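Local coordinates for putative GAF sensor protein (Burkholderia vietnamiensis, PDB 5HL6) that probably reduces free L-methionine-(R)-S-oxide and is built on a GAF domain, at residues A43-F48 with R163-H168; Y65-T70 with I86-G91; L72-F77 with A82-A87. All coordinates share one frame; numbering follows the deposited sequence.

Contact 1 of 3, residues A43-F48 with R163-H168; sequences ANAANF and RVFVEH
N44 meets F165 with its backbone more than with its side chain: its carbonyl carbon lies at the edge of the F165 ring, near the ring plane, 4.0 Å from CE1. The amide end of N44 is engaged within its own part of the chain, ND2 donating to the backbone carbonyl of E38. One residue on, A45 offers the ring a small surface. F165 CE1 comes to 3.7 Å from A45 CA, while A45 CB is 4.0 Å from the same CE1, so the ring reaches the helix backbone itself. The two helices belong to the layer that packs on one face of the antiparallel sheet in this GAF domain: helices 41-55 and 152-176 run nearly antiparallel here, at 163°, with their local axes 11.2 Å apart, and aromatic side chains bridge that wide spacing. F48 ends the series with the aromatic pair. The edge of F165 is turned toward the face of F48 with the planes inclined at 54°, a tilted edge-to-face pair whose centroids are 5.5 Å apart. F165 CB also sits over the F48 face as a CH-pi contact, 3.9 Å from F48 CE1 and displaced toward the rim. Both phenylalanines extend with CG anti to the backbone N, which sends each ring across the gap between the helices. Beyond the pair, F48 meets W140 edge-to-face and F165 meets the F64 ring.

Contact 2 of 3, residues Y65-T70 with I86-G91; sequences YFFDGT and IALGKG
The Y65 ring receives I86 CD1 over one face, 3.5 Å from CE1 and displaced toward the rim, a CH-pi contact lying 24° off the ring normal. The F67 ring has the backbone N of G69, in its own turn, over one face, while L88 CD1 approaches obliquely, 4.0 Å from F67 CE1. These two rings project from the end of strand 61-67, in the antiparallel sheet of the GAF fold, toward edge strand 85-86 and the loop that leads from it to helix 91-99. C93 of that helix touches both Y65 and I86, and A97 touches L88, so the apolar contacts continue into the helix. I86 reaches the tyrosine with the far end of its longer branch: CG1 lies anti to the carbonyl carbon (chi1 -60°) and CD1 continues the extended chain (chi2 171°), the two side chains crossing at about a right angle. L88 brings its branch carbon CG and both methyls, CD1 and CD2, about equally near F67 CE1. Its loop is a type II beta turn from A87 to K90, closed by K90 N to A87 O at 3.1 Å. In segment 65-70, D68 forms an Asx turn, its OD1 accepting from T70 N at 2.8 Å. The segments have no direct hydrogen bond; a water joins them instead, donating to T70 O at 2.8 Å and accepting from L88 N at 2.7 Å.

Contact 3 of 3, residues L72-F77 with A82-A87; sequences LVVGPF and ACVRIA
L72 and I86 face each other as an antiparallel hydrogen-bonded pair, and both backbone amides are satisfied by the partner's carbonyl. L72 N donates to I86 O at 2.9 Å, and I86 N returns a straighter bond to L72 O, with 164° at the hydrogen. L72 O also receives a CA-H...O contact from R85 CA at 3.3 Å. The next amide to bond across this pair of strands, V74 N, gives to V84 O at 2.9 Å, lying in the plane of that carbonyl; V84 O is approached by V73 CA as well, so it too has a second, weaker partner. Between these bonds V73 and R85 form the non-hydrogen-bonded pair, their side chains side by side and pointing the same way. V73 CG2 lies over one face of the R85 guanidinium, 3.4 Å from NH1 and toward its rim. The arginine chain is extended from CG to NE, carrying the cationic group past V73 to its anionic partners: NH1 forms salt bridges with D68 and E71, and NE one with E38 of the second subunit. These partners probably limit the rotation of its flat end. C83, two residues before R85, forms a disulfide with C117, while its O is 3.6 Å from V74 CB and takes a weak hydrogen bond from Y65 OH. Strands 72-77 and 85-86 thus make an antiparallel beta hairpin whose second strand is an edge of the GAF domain's sheet in this chain.

Contact 1 is the wholly buried one, joining two helices through aromatic and apolar groups, whereas contacts 2 and 3 are only partly buried and lie at the end of the sheet where strand 85-86 forms an edge. Those two have centres about 8 Å apart and share I86 and A87; neighbouring strands 61-67 and 72-77 tie them together, F66 N probably bonding to V73 O. Contact 3 relies on backbone pairing and peripheral charges, contact 2 on ring packing and a water bridge. P76 links helix to sheet, its CB 3.6 Å from A46 CA of contact 1. Contacts 1 and 3 both meet the second subunit; contact 2 does not.

Contact 1 of 3, residues A43-F48 with R163-H168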
ATOM      1  N   ALA B  43       3.165  -1.535   8.391  1.00 19.88           N
ATOM      2  CA  ALA B  43       2.100  -2.511   8.175  1.00 17.01           C
ATOM      3  C   ALA B  43       0.735  -1.895   8.455  1.00 17.38           C
ATOM      4  O   ALA B  43      -0.218  -2.081   7.685  1.00 22.26           O
ATOM      5  CB  ALA B  43       2.314  -3.742   9.076  1.00 18.32           C
ATOM      6  N   ASN B  44       0.610  -1.172   9.569  1.00 19.58           N
ATOM      7  CA  ASN B  44      -0.672  -0.549   9.886  1.00 13.64           C
ATOM      8  C   ASN B  44      -1.047   0.509   8.853  1.00 15.65           C
ATOM      9  O   ASN B  44      -2.212   0.601   8.453  1.00 19.49           O
ATOM     10  CB  ASN B  44      -0.642   0.043  11.299  1.00 16.12           C
ATOM     11  CG  ASN B  44      -0.665  -1.034  12.359  1.00 23.99           C
ATOM     12  OD1 ASN B  44      -1.308  -2.073  12.179  1.00 25.07           O
ATOM     13  ND2 ASN B  44       0.047  -0.813  13.451  1.00 24.35           N
ATOM     14  N   ALA B  45      -0.074   1.303   8.398  1.00 19.14           N
ATOM     15  CA  ALA B  45      -0.351   2.287   7.352  1.00 19.86           C
ATOM     16  C   ALA B  45      -0.809   1.612   6.060  1.00 20.56           C
ATOM     17  O   ALA B  45      -1.778   2.049   5.435  1.00 19.22           O
ATOM     18  CB  ALA B  45       0.885   3.151   7.098  1.00 18.48           C
ATOM     19  N   ALA B  46      -0.135   0.528   5.653  1.00 16.43           N
ATOM     20  CA  ALA B  46      -0.544  -0.178   4.442  1.00 17.25           C
ATOM     21  C   ALA B  46      -1.944  -0.772   4.594  1.00 19.25           C
ATOM     22  O   ALA B  46      -2.789  -0.645   3.694  1.00 20.21           O
ATOM     23  CB  ALA B  46       0.487  -1.247   4.092  1.00 19.57           C
ATOM     24  N   ASN B  47      -2.216  -1.407   5.737  1.00 19.70           N
ATOM     25  CA  ASN B  47      -3.520  -2.031   5.947  1.00 18.54           C
ATOM     26  C   ASN B  47      -4.624  -0.991   6.071  1.00 18.18           C
ATOM     27  O   ASN B  47      -5.735  -1.194   5.565  1.00 21.18           O
ATOM     28  CB  ASN B  47      -3.480  -2.935   7.194  1.00 14.86           C
ATOM     29  CG  ASN B  47      -2.917  -4.304   6.873  1.00 26.41           C
ATOM     30  OD1 ASN B  47      -3.014  -4.755   5.734  1.00 25.67           O
ATOM     31  ND2 ASN B  47      -2.330  -4.975   7.867  1.00 29.69           N
ATOM     32  N   PHE B  48      -4.334   0.124   6.743  1.00 19.20           N
ATOM     33  CA  PHE B  48      -5.315   1.198   6.887  1.00 21.33           C
ATOM     34  C   PHE B  48      -5.682   1.775   5.519  1.00 23.82           C
ATOM     35  O   PHE B  48      -6.863   1.949   5.203  1.00 20.75           O
ATOM     36  CB  PHE B  48      -4.745   2.272   7.818  1.00 20.26           C
ATOM     37  CG  PHE B  48      -5.654   3.470   8.044  1.00 19.52           C
ATOM     38  CD1 PHE B  48      -6.482   3.529   9.161  1.00 21.89           C
ATOM     39  CD2 PHE B  48      -5.634   4.546   7.168  1.00 17.32           C
ATOM     40  CE1 PHE B  48      -7.295   4.637   9.403  1.00 19.40           C
ATOM     41  CE2 PHE B  48      -6.441   5.668   7.389  1.00 22.77           C
ATOM     42  CZ  PHE B  48      -7.274   5.716   8.502  1.00 26.00           C
ATOM     43  N   ARG B 163      -7.825   9.994  13.382  1.00 23.24           N
ATOM     44  CA  ARG B 163      -7.576   9.921  14.821  1.00 21.41           C
ATOM     45  C   ARG B 163      -7.332   8.483  15.261  1.00 27.52           C
ATOM     46  O   ARG B 163      -6.504   8.229  16.145  1.00 23.34           O
ATOM     47  CB  ARG B 163      -8.739  10.525  15.610  1.00 26.40           C
ATOM     48  CG  ARG B 163      -8.782  12.034  15.541  1.00 28.79           C
ATOM     49  CD  ARG B 163      -9.676  12.636  16.626  1.00 31.94           C
ATOM     50  NE  ARG B 163     -11.098  12.441  16.353  1.00 41.85           N
ATOM     51  CZ  ARG B 163     -11.806  13.183  15.504  1.00 42.41           C
ATOM     52  NH1 ARG B 163     -11.221  14.165  14.826  1.00 37.07           N
ATOM     53  NH2 ARG B 163     -13.097  12.934  15.321  1.00 43.58           N
ATOM     54  N   VAL B 164      -8.040   7.524  14.659  1.00 28.79           N
ATOM     55  CA  VAL B 164      -7.807   6.124  15.006  1.00 28.32           C
ATOM     56  C   VAL B 164      -6.389   5.720  14.630  1.00 21.53           C
ATOM     57  O   VAL B 164      -5.670   5.100  15.424  1.00 26.38           O
ATOM     58  CB  VAL B 164      -8.851   5.215  14.334  1.00 28.04           C
ATOM     59  CG1 VAL B 164      -8.434   3.757  14.455  1.00 26.69           C
ATOM     60  CG2 VAL B 164     -10.212   5.434  14.974  1.00 32.30           C
ATOM     61  N   PHE B 165      -5.960   6.068  13.410  1.00 24.36           N
ATOM     62  CA  PHE B 165      -4.620   5.688  12.972  1.00 20.56           C
ATOM     63  C   PHE B 165      -3.559   6.334  13.847  1.00 24.79           C
ATOM     64  O   PHE B 165      -2.622   5.675  14.306  1.00 20.56           O
ATOM     65  CB  PHE B 165      -4.383   6.071  11.503  1.00 18.95           C
ATOM     66  CG  PHE B 165      -2.971   5.802  11.054  1.00 20.11           C
ATOM     67  CD1 PHE B 165      -2.584   4.522  10.699  1.00 19.39           C
ATOM     68  CD2 PHE B 165      -2.022   6.816  11.042  1.00 21.78           C
ATOM     69  CE1 PHE B 165      -1.277   4.254  10.322  1.00 20.01           C
ATOM     70  CE2 PHE B 165      -0.721   6.556  10.661  1.00 23.32           C
ATOM     71  CZ  PHE B 165      -0.351   5.273  10.301  1.00 21.93           C
ATOM     72  N   VAL B 166      -3.688   7.635  14.096  1.00 21.76           N
ATOM     73  CA  VAL B 166      -2.676   8.313  14.897  1.00 22.31           C
ATOM     74  C   VAL B 166      -2.659   7.756  16.317  1.00 27.28           C
ATOM     75  O   VAL B 166      -1.590   7.516  16.891  1.00 27.58           O
ATOM     76  CB  VAL B 166      -2.917   9.836  14.877  1.00 26.74           C
ATOM     77  CG1 VAL B 166      -1.986  10.544  15.853  1.00 21.37           C
ATOM     78  CG2 VAL B 166      -2.717  10.368  13.467  1.00 22.69           C
ATOM     79  N   GLU B 167      -3.837   7.507  16.895  1.00 25.94           N
ATOM     80  CA  GLU B 167      -3.891   7.056  18.285  1.00 29.32           C
ATOM     81  C   GLU B 167      -3.472   5.594  18.431  1.00 32.06           C
ATOM     82  O   GLU B 167      -2.688   5.251  19.324  1.00 32.21           O
ATOM     83  CB  GLU B 167      -5.294   7.269  18.859  1.00 36.49           C
ATOM     84  N   HIS B 168      -3.999   4.710  17.589  1.00 28.28           N
ATOM     85  CA  HIS B 168      -3.833   3.274  17.811  1.00 29.25           C
ATOM     86  C   HIS B 168      -2.733   2.650  16.962  1.00 35.36           C
ATOM     87  O   HIS B 168      -2.481   1.444  17.083  1.00 33.24           O
ATOM     88  CB  HIS B 168      -5.164   2.550  17.575  1.00 32.05           C
ATOM     89  CG  HIS B 168      -6.232   2.920  18.562  1.00 42.11           C
ATOM     90  ND1 HIS B 168      -6.437   2.225  19.735  1.00 44.54           N
ATOM     91  CD2 HIS B 168      -7.144   3.922  18.555  1.00 42.57           C
ATOM     92  CE1 HIS B 168      -7.435   2.777  20.402  1.00 47.14           C
ATOM     93  NE2 HIS B 168      -7.880   3.810  19.710  1.00 48.03           N
TER

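Contact 2 of 3, residues Y65-T70 with I86-G91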
ATOM      1  N   TYR B  65       1.168  10.540   2.962  1.00 17.14           N
ATOM      2  CA  TYR B  65       2.486  11.137   2.769  1.00 19.64           C
ATOM      3  C   TYR B  65       3.046  11.403   4.156  1.00 29.29           C
ATOM      4  O   TYR B  65       2.333  11.920   5.027  1.00 27.32           O
ATOM      5  CB  TYR B  65       2.457  12.444   1.948  1.00 20.69           C
ATOM      6  CG  TYR B  65       2.058  12.271   0.503  1.00 24.70           C
ATOM      7  CD1 TYR B  65       3.010  12.263  -0.509  1.00 26.05           C
ATOM      8  CD2 TYR B  65       0.722  12.135   0.145  1.00 23.56           C
ATOM      9  CE1 TYR B  65       2.640  12.106  -1.835  1.00 24.99           C
ATOM     10  CE2 TYR B  65       0.343  11.977  -1.163  1.00 23.09           C
ATOM     11  CZ  TYR B  65       1.298  11.954  -2.157  1.00 20.99           C
ATOM     12  OH  TYR B  65       0.908  11.788  -3.469  1.00 25.63           O
ATOM     13  N   PHE B  66       4.299  11.027   4.376  1.00 25.61           N
ATOM     14  CA  PHE B  66       4.927  11.198   5.678  1.00 25.25           C
ATOM     15  C   PHE B  66       5.969  12.306   5.610  1.00 28.50           C
ATOM     16  O   PHE B  66       6.777  12.358   4.675  1.00 23.85           O
ATOM     17  CB  PHE B  66       5.544   9.879   6.160  1.00 24.38           C
ATOM     18  CG  PHE B  66       4.514   8.863   6.568  1.00 23.45           C
ATOM     19  CD1 PHE B  66       3.656   9.126   7.629  1.00 25.70           C
ATOM     20  CD2 PHE B  66       4.387   7.662   5.890  1.00 24.42           C
ATOM     21  CE1 PHE B  66       2.685   8.214   8.011  1.00 24.93           C
ATOM     22  CE2 PHE B  66       3.418   6.732   6.274  1.00 18.20           C
ATOM     23  CZ  PHE B  66       2.571   7.013   7.338  1.00 21.61           C
ATOM     24  N   PHE B  67       5.929  13.194   6.597  1.00 24.40           N
ATOM     25  CA  PHE B  67       6.898  14.272   6.719  1.00 18.74           C
ATOM     26  C   PHE B  67       8.253  13.710   7.131  1.00 32.21           C
ATOM     27  O   PHE B  67       8.361  13.022   8.153  1.00 29.89           O
ATOM     28  CB  PHE B  67       6.394  15.283   7.744  1.00 22.25           C
ATOM     29  CG  PHE B  67       7.189  16.543   7.793  1.00 27.48           C
ATOM     30  CD1 PHE B  67       7.314  17.344   6.664  1.00 22.32           C
ATOM     31  CD2 PHE B  67       7.786  16.952   8.972  1.00 31.82           C
ATOM     32  CE1 PHE B  67       8.044  18.529   6.711  1.00 27.58           C
ATOM     33  CE2 PHE B  67       8.511  18.136   9.026  1.00 36.62           C
ATOM     34  CZ  PHE B  67       8.643  18.921   7.891  1.00 32.10           C
ATOM     35  N   ASP B  68       9.292  13.993   6.340  1.00 26.28           N
ATOM     36  CA  ASP B  68      10.626  13.486   6.635  1.00 26.05           C
ATOM     37  C   ASP B  68      11.486  14.506   7.374  1.00 29.57           C
ATOM     38  O   ASP B  68      12.709  14.361   7.427  1.00 34.43           O
ATOM     39  CB  ASP B  68      11.319  13.012   5.353  1.00 24.77           C
ATOM     40  CG  ASP B  68      11.799  14.157   4.459  1.00 36.63           C
ATOM     41  OD1 ASP B  68      11.447  15.335   4.697  1.00 33.88           O
ATOM     42  OD2 ASP B  68      12.537  13.860   3.496  1.00 35.27           O
ATOM     43  N   GLY B  69      10.867  15.516   7.966  1.00 26.69           N
ATOM     44  CA  GLY B  69      11.589  16.593   8.591  1.00 31.13           C
ATOM     45  C   GLY B  69      11.811  17.789   7.697  1.00 33.44           C
ATOM     46  O   GLY B  69      12.071  18.886   8.202  1.00 34.36           O
ATOM     47  N   THR B  70      11.710  17.607   6.383  1.00 31.47           N
ATOM     48  CA  THR B  70      11.849  18.698   5.427  1.00 33.46           C
ATOM     49  C   THR B  70      10.637  18.821   4.520  1.00 35.49           C
ATOM     50  O   THR B  70      10.130  19.931   4.314  1.00 34.32           O
ATOM     51  CB  THR B  70      13.119  18.487   4.586  1.00 37.29           C
ATOM     52  OG1 THR B  70      14.268  18.547   5.439  1.00 36.63           O
ATOM     53  CG2 THR B  70      13.231  19.542   3.495  1.00 39.90           C
ATOM     54  N   ILE B  86       6.589  16.039  -1.951  1.00 28.54           N
ATOM     55  CA  ILE B  86       5.796  17.266  -1.995  1.00 29.61           C
ATOM     56  C   ILE B  86       6.360  18.246  -0.970  1.00 29.55           C
ATOM     57  O   ILE B  86       6.432  17.931   0.224  1.00 29.28           O
ATOM     58  CB  ILE B  86       4.306  17.001  -1.726  1.00 26.00           C
ATOM     59  CG1 ILE B  86       3.737  16.037  -2.765  1.00 28.23           C
ATOM     60  CG2 ILE B  86       3.512  18.296  -1.757  1.00 25.19           C
ATOM     61  CD1 ILE B  86       2.349  15.563  -2.441  1.00 25.22           C
ATOM     62  N   ALA B  87       6.748  19.436  -1.436  1.00 31.77           N
ATOM     63  CA  ALA B  87       7.242  20.471  -0.544  1.00 36.43           C
ATOM     64  C   ALA B  87       6.099  21.049   0.283  1.00 28.86           C
ATOM     65  O   ALA B  87       4.947  21.091  -0.157  1.00 29.76           O
ATOM     66  CB  ALA B  87       7.919  21.589  -1.338  1.00 36.01           C
ATOM     67  N   LEU B  88       6.430  21.486   1.496  1.00 32.28           N
ATOM     68  CA  LEU B  88       5.475  22.231   2.307  1.00 28.45           C
ATOM     69  C   LEU B  88       4.908  23.395   1.505  1.00 34.33           C
ATOM     70  O   LEU B  88       5.648  24.120   0.833  1.00 32.86           O
ATOM     71  CB  LEU B  88       6.150  22.739   3.583  1.00 25.78           C
ATOM     72  CG  LEU B  88       6.412  21.690   4.683  1.00 39.38           C
ATOM     73  CD1 LEU B  88       7.083  22.316   5.888  1.00 36.58           C
ATOM     74  CD2 LEU B  88       5.134  20.955   5.100  1.00 34.89           C
ATOM     75  N   GLY B  89       3.586  23.553   1.559  1.00 34.01           N
ATOM     76  CA  GLY B  89       2.915  24.628   0.862  1.00 36.26           C
ATOM     77  C   GLY B  89       2.576  24.367  -0.591  1.00 40.29           C
ATOM     78  O   GLY B  89       1.875  25.185  -1.198  1.00 37.28           O
ATOM     79  N   LYS B  90       3.034  23.265  -1.182  1.00 31.42           N
ATOM     80  CA  LYS B  90       2.842  23.037  -2.611  1.00 40.88           C
ATOM     81  C   LYS B  90       1.656  22.101  -2.812  1.00 38.92           C
ATOM     82  O   LYS B  90       1.645  20.983  -2.283  1.00 33.45           O
ATOM     83  CB  LYS B  90       4.105  22.464  -3.252  1.00 43.23           C
ATOM     84  N   GLY B  91       0.652  22.568  -3.556  1.00 31.83           N
ATOM     85  CA  GLY B  91      -0.509  21.745  -3.860  1.00 37.36           C
ATOM     86  C   GLY B  91      -1.407  21.519  -2.653  1.00 36.37           C
ATOM     87  O   GLY B  91      -1.186  22.038  -1.563  1.00 29.95           O
TER
HETATM   88  O   HOH W   1       9.064  21.605   2.274  1.00 28.77           O

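Contact 3 of 3, residues L72-F77 with A82-A87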
ATOM      1  N   LEU B  72       7.140  16.332   2.479  1.00 25.89           N
ATOM      2  CA  LEU B  72       6.344  15.107   2.431  1.00 23.19           C
ATOM      3  C   LEU B  72       6.940  14.089   1.457  1.00 24.33           C
ATOM      4  O   LEU B  72       7.438  14.447   0.381  1.00 23.50           O
ATOM      5  CB  LEU B  72       4.906  15.430   2.020  1.00 20.35           C
ATOM      6  CG  LEU B  72       4.127  16.348   2.964  1.00 23.03           C
ATOM      7  CD1 LEU B  72       2.789  16.720   2.355  1.00 23.86           C
ATOM      8  CD2 LEU B  72       3.906  15.602   4.262  1.00 21.20           C
ATOM      9  N   VAL B  73       6.875  12.811   1.846  1.00 21.03           N
ATOM     10  CA  VAL B  73       7.368  11.683   1.055  1.00 23.61           C
ATOM     11  C   VAL B  73       6.285  10.612   1.076  1.00 18.72           C
ATOM     12  O   VAL B  73       5.765  10.283   2.147  1.00 17.00           O
ATOM     13  CB  VAL B  73       8.688  11.112   1.613  1.00 24.04           C
ATOM     14  CG1 VAL B  73       9.231  10.022   0.674  1.00 24.99           C
ATOM     15  CG2 VAL B  73       9.734  12.219   1.841  1.00 25.38           C
ATOM     16  N   VAL B  74       5.923  10.086  -0.100  1.00 20.17           N
ATOM     17  CA  VAL B  74       4.761   9.204  -0.164  1.00 19.52           C
ATOM     18  C   VAL B  74       5.031   7.940   0.645  1.00 19.17           C
ATOM     19  O   VAL B  74       6.147   7.403   0.643  1.00 22.54           O
ATOM     20  CB  VAL B  74       4.399   8.871  -1.621  1.00 25.31           C
ATOM     21  CG1 VAL B  74       5.421   7.904  -2.254  1.00 19.83           C
ATOM     22  CG2 VAL B  74       2.994   8.285  -1.695  1.00 19.57           C
ATOM     23  N   GLY B  75       4.006   7.481   1.368  1.00 19.62           N
ATOM     24  CA  GLY B  75       4.050   6.230   2.109  1.00 23.00           C
ATOM     25  C   GLY B  75       3.155   5.208   1.437  1.00 20.68           C
ATOM     26  O   GLY B  75       2.918   5.291   0.231  1.00 19.74           O
ATOM     27  N   PRO B  76       2.640   4.219   2.184  1.00 19.68           N
ATOM     28  CA  PRO B  76       1.714   3.255   1.573  1.00 20.20           C
ATOM     29  C   PRO B  76       0.482   3.955   1.017  1.00 21.06           C
ATOM     30  O   PRO B  76      -0.011   4.925   1.599  1.00 18.30           O
ATOM     31  CB  PRO B  76       1.343   2.317   2.734  1.00 21.06           C
ATOM     32  CG  PRO B  76       2.440   2.478   3.745  1.00 17.84           C
ATOM     33  CD  PRO B  76       2.861   3.938   3.618  1.00 19.76           C
ATOM     34  N   PHE B  77      -0.026   3.443  -0.107  1.00 22.15           N
ATOM     35  CA  PHE B  77      -1.240   3.992  -0.705  1.00 19.76           C
ATOM     36  C   PHE B  77      -1.877   2.967  -1.638  1.00 19.98           C
ATOM     37  O   PHE B  77      -1.212   2.053  -2.127  1.00 21.32           O
ATOM     38  CB  PHE B  77      -0.941   5.290  -1.469  1.00 18.25           C
ATOM     39  CG  PHE B  77      -0.089   5.089  -2.706  1.00 19.34           C
ATOM     40  CD1 PHE B  77      -0.671   4.764  -3.927  1.00 20.77           C
ATOM     41  CD2 PHE B  77       1.290   5.225  -2.646  1.00 16.94           C
ATOM     42  CE1 PHE B  77       0.107   4.582  -5.075  1.00 24.76           C
ATOM     43  CE2 PHE B  77       2.074   5.030  -3.782  1.00 18.78           C
ATOM     44  CZ  PHE B  77       1.476   4.710  -4.999  1.00 20.57           C
ATOM     45  N   ALA B  82       1.484   8.417  -7.849  1.00 40.99           N
ATOM     46  CA  ALA B  82       1.107   9.827  -7.792  1.00 45.58           C
ATOM     47  C   ALA B  82       2.341  10.695  -7.568  1.00 42.00           C
ATOM     48  O   ALA B  82       3.373  10.487  -8.208  1.00 44.48           O
ATOM     49  CB  ALA B  82       0.068  10.065  -6.693  1.00 48.80           C
ATOM     50  N   CYS B  83       2.257  11.670  -6.672  1.00 34.68           N
ATOM     51  CA  CYS B  83       3.464  12.381  -6.278  1.00 40.67           C
ATOM     52  C   CYS B  83       4.332  11.496  -5.392  1.00 29.82           C
ATOM     53  O   CYS B  83       3.835  10.647  -4.655  1.00 29.55           O
ATOM     54  CB  CYS B  83       3.121  13.662  -5.524  1.00 42.90           C
ATOM     55  SG  CYS B  83       2.346  14.935  -6.530  1.00 48.06           S
ATOM     56  N   VAL B  84       5.640  11.708  -5.467  1.00 30.71           N
ATOM     57  CA  VAL B  84       6.591  11.033  -4.587  1.00 29.47           C
ATOM     58  C   VAL B  84       7.046  11.955  -3.465  1.00 26.94           C
ATOM     59  O   VAL B  84       6.991  11.589  -2.290  1.00 28.63           O
ATOM     60  CB  VAL B  84       7.790  10.498  -5.401  1.00 40.15           C
ATOM     61  CG1 VAL B  84       8.692   9.650  -4.523  1.00 38.50           C
ATOM     62  CG2 VAL B  84       7.298   9.695  -6.600  1.00 42.59           C
ATOM     63  N   ARG B  85       7.477  13.165  -3.809  1.00 26.64           N
ATOM     64  CA  ARG B  85       7.859  14.176  -2.832  1.00 26.25           C
ATOM     65  C   ARG B  85       7.051  15.445  -3.051  1.00 31.66           C
ATOM     66  O   ARG B  85       6.855  15.881  -4.192  1.00 24.76           O
ATOM     67  CB  ARG B  85       9.357  14.483  -2.911  1.00 28.70           C
ATOM     68  CG  ARG B  85      10.180  13.364  -2.316  1.00 29.19           C
ATOM     69  CD  ARG B  85      11.681  13.546  -2.430  1.00 34.54           C
ATOM     70  NE  ARG B  85      12.294  12.425  -1.733  1.00 37.13           N
ATOM     71  CZ  ARG B  85      12.602  12.443  -0.440  1.00 34.82           C
ATOM     72  NH1 ARG B  85      12.405  13.553   0.261  1.00 31.34           N
ATOM     73  NH2 ARG B  85      13.119  11.362   0.145  1.00 30.04           N
ATOM     74  N   ILE B  86       6.589  16.039  -1.951  1.00 28.54           N
ATOM     75  CA  ILE B  86       5.796  17.266  -1.995  1.00 29.61           C
ATOM     76  C   ILE B  86       6.360  18.246  -0.970  1.00 29.55           C
ATOM     77  O   ILE B  86       6.432  17.931   0.224  1.00 29.28           O
ATOM     78  CB  ILE B  86       4.306  17.001  -1.726  1.00 26.00           C
ATOM     79  CG1 ILE B  86       3.737  16.037  -2.765  1.00 28.23           C
ATOM     80  CG2 ILE B  86       3.512  18.296  -1.757  1.00 25.19           C
ATOM     81  CD1 ILE B  86       2.349  15.563  -2.441  1.00 25.22           C
ATOM     82  N   ALA B  87       6.748  19.436  -1.436  1.00 31.77           N
ATOM     83  CA  ALA B  87       7.242  20.471  -0.544  1.00 36.43           C
ATOM     84  C   ALA B  87       6.099  21.049   0.283  1.00 28.86           C
ATOM     85  O   ALA B  87       4.947  21.091  -0.157  1.00 29.76           O
ATOM     86  CB  ALA B  87       7.919  21.589  -1.338  1.00 36.01           C
TER